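PDB 2JD4: laminin subunit ALPHA-1 from Mus musculus, which forms part of the laminin-111 of basement membranes, its LG4-5 domains probably helping to anchor the network to the cell surface. Local coordinates for residues G283-L288 and C347-R352. The protein carries 4 engineered substitutions. Numbering follows the deposited sequence.
Sequences GKWHTL and CVRNLR
W285 holds CG beside its backbone N and anti to the carbonyl carbon (chi1 -68°), which swings the indole across to R349 on strand 347-353. R349, its chain bent at chi2 and chi3 (chi3 -49°), lays its guanidinium flat on one face of the indole. The two planes are only 10° apart, with centres 3.6 Å from each other. In this cation-pi stack R349 CZ lies over the five-membered ring, 3.4 Å from W285 CE2. Two bonds nearer the backbone, R349 CD makes a CH-pi contact over the six-membered ring, 3.8 Å from its centroid. The far corner of the indole reaches C347, where W285 CH2 packs 3.7 Å from C347 CB, and W285 CZ3 lies 4.1 Å from V348 CA, which is near the ring plane. No hydrogen bond joins the two segments: strand 222-230 runs between them, pairing with both strands in this laminin G beta sandwich, and the indole spans it, touching E227 and R229. The C347-C378 disulfide ties strand 347-353 to the C-terminal end of the chain. With an alanine here instead of W285, the R349 guanidinium is likely to lose its aromatic platform, and a gap to open beside C347 CB. W285 NE1 is hydrogen-bonded to Q198 OE1, while R349 NH2 makes a salt bridge to E382 OE1 and a hydrogen bond to E199 O. Flat stacking keeps the N-H groups at the guanidinium rim available, so the arginine can probably combine cation-pi attraction with its salt bridge to E382.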
loop_
_atom_site.group_PDB
_atom_site.type_symbol
_atom_site.label_atom_id
_atom_site.label_comp_id
_atom_site.label_asym_id
_atom_site.label_seq_id
_atom_site.Cartn_x
_atom_site.Cartn_y
_atom_site.Cartn_z
ATOM N N GLY A 283 3.057 20.050 -7.336
ATOM C CA GLY A 283 3.138 19.355 -6.059
ATOM C C GLY A 283 1.803 19.057 -5.399
ATOM O O GLY A 283 1.756 18.517 -4.292
ATOM N N LYS A 284 0.716 19.409 -6.069
ATOM C CA LYS A 284 -0.619 19.156 -5.542
ATOM C C LYS A 284 -1.212 17.944 -6.248
ATOM O O LYS A 284 -0.712 17.520 -7.287
ATOM C CB LYS A 284 -1.498 20.390 -5.743
ATOM C CG LYS A 284 -0.918 21.636 -5.077
ATOM C CD LYS A 284 -1.825 22.854 -5.193
ATOM C CE LYS A 284 -1.163 24.076 -4.545
ATOM N NZ LYS A 284 -1.961 25.330 -4.673
ATOM N N TRP A 285 -2.277 17.381 -5.688
ATOM C CA TRP A 285 -2.892 16.207 -6.291
ATOM C C TRP A 285 -3.800 16.521 -7.479
ATOM O O TRP A 285 -4.538 17.508 -7.478
ATOM C CB TRP A 285 -3.676 15.424 -5.239
ATOM C CG TRP A 285 -2.807 14.768 -4.188
ATOM C CD1 TRP A 285 -2.519 15.249 -2.939
ATOM C CD2 TRP A 285 -2.132 13.508 -4.299
ATOM N NE1 TRP A 285 -1.710 14.364 -2.266
ATOM C CE2 TRP A 285 -1.456 13.287 -3.077
ATOM C CE3 TRP A 285 -2.033 12.542 -5.315
ATOM C CZ2 TRP A 285 -0.688 12.136 -2.839
ATOM C CZ3 TRP A 285 -1.271 11.397 -5.081
ATOM C CH2 TRP A 285 -0.609 11.204 -3.848
ATOM N N HIS A 286 -3.729 15.660 -8.492
ATOM C CA HIS A 286 -4.531 15.788 -9.705
ATOM C C HIS A 286 -5.216 14.463 -9.966
ATOM O O HIS A 286 -4.637 13.399 -9.721
ATOM C CB HIS A 286 -3.628 16.139 -10.882
ATOM C CG HIS A 286 -2.871 17.412 -10.690
ATOM N ND1 HIS A 286 -3.459 18.651 -10.816
ATOM C CD2 HIS A 286 -1.590 17.638 -10.315
ATOM C CE1 HIS A 286 -2.574 19.587 -10.524
ATOM N NE2 HIS A 286 -1.432 18.998 -10.217
ATOM N N THR A 287 -6.453 14.512 -10.445
ATOM C CA THR A 287 -7.173 13.286 -10.737
ATOM C C THR A 287 -6.954 12.958 -12.203
ATOM O O THR A 287 -6.778 13.856 -13.031
ATOM C CB THR A 287 -8.685 13.427 -10.466
ATOM O OG1 THR A 287 -9.237 14.439 -11.313
ATOM C CG2 THR A 287 -8.933 13.802 -9.008
ATOM N N LEU A 288 -6.941 11.670 -12.520
ATOM C CA LEU A 288 -6.738 11.250 -13.896
ATOM C C LEU A 288 -7.643 10.073 -14.238
ATOM O O LEU A 288 -7.723 9.094 -13.494
ATOM C CB LEU A 288 -5.268 10.881 -14.107
ATOM C CG LEU A 288 -4.763 10.544 -15.515
ATOM C CD1 LEU A 288 -3.241 10.551 -15.501
ATOM C CD2 LEU A 288 -5.292 9.184 -15.961
ATOM N N CYS A 347 4.182 10.938 -5.965
ATOM C CA CYS A 347 3.343 9.904 -5.353
ATOM C C CYS A 347 2.086 9.638 -6.185
ATOM O O CYS A 347 1.603 10.513 -6.917
ATOM C CB CYS A 347 2.931 10.292 -3.914
ATOM S SG CYS A 347 4.304 10.597 -2.747
ATOM N N VAL A 348 1.577 8.413 -6.070
ATOM C CA VAL A 348 0.360 7.987 -6.754
ATOM C C VAL A 348 -0.558 7.355 -5.698
ATOM O O VAL A 348 -0.090 6.646 -4.807
ATOM C CB VAL A 348 0.677 6.945 -7.846
ATOM C CG1 VAL A 348 -0.614 6.341 -8.399
ATOM C CG2 VAL A 348 1.491 7.598 -8.952
ATOM N N ARG A 349 -1.859 7.616 -5.797
ATOM C CA ARG A 349 -2.821 7.084 -4.837
ATOM C C ARG A 349 -4.108 6.674 -5.553
ATOM O O ARG A 349 -4.398 7.154 -6.653
ATOM C CB ARG A 349 -3.138 8.150 -3.779
ATOM C CG ARG A 349 -4.476 8.854 -3.983
ATOM C CD ARG A 349 -4.483 10.326 -3.561
ATOM N NE ARG A 349 -3.927 10.571 -2.238
ATOM C CZ ARG A 349 -4.027 11.730 -1.587
ATOM N NH1 ARG A 349 -4.674 12.754 -2.128
ATOM N NH2 ARG A 349 -3.460 11.875 -0.398
ATOM N N ASN A 350 -4.870 5.786 -4.923
ATOM C CA ASN A 350 -6.140 5.312 -5.467
ATOM C C ASN A 350 -6.077 4.828 -6.913
ATOM O O ASN A 350 -6.880 5.242 -7.754
ATOM C CB ASN A 350 -7.205 6.408 -5.341
ATOM C CG ASN A 350 -7.511 6.757 -3.895
ATOM O OD1 ASN A 350 -7.710 5.870 -3.064
ATOM N ND2 ASN A 350 -7.560 8.052 -3.587
ATOM N N LEU A 351 -5.126 3.946 -7.195
ATOM C CA LEU A 351 -4.968 3.387 -8.535
ATOM C C LEU A 351 -5.987 2.264 -8.721
ATOM O O LEU A 351 -5.952 1.267 -7.996
ATOM C CB LEU A 351 -3.558 2.822 -8.702
ATOM C CG LEU A 351 -3.224 2.188 -10.050
ATOM C CD1 LEU A 351 -3.313 3.230 -11.155
ATOM C CD2 LEU A 351 -1.825 1.600 -9.988
ATOM N N ARG A 352 -6.877 2.414 -9.697
ATOM C CA ARG A 352 -7.907 1.404 -9.926
ATOM C C ARG A 352 -8.220 1.141 -11.396
ATOM O O ARG A 352 -8.081 2.018 -12.243
ATOM C CB ARG A 352 -9.189 1.818 -9.202
ATOM C CG ARG A 352 -9.710 3.178 -9.655
ATOM C CD ARG A 352 -10.314 4.005 -8.515
ATOM N NE ARG A 352 -11.607 3.507 -8.053
ATOM C CZ ARG A 352 -11.770 2.466 -7.242
ATOM N NH1 ARG A 352 -10.719 1.796 -6.789
ATOM N NH2 ARG A 352 -12.993 2.097 -6.878
#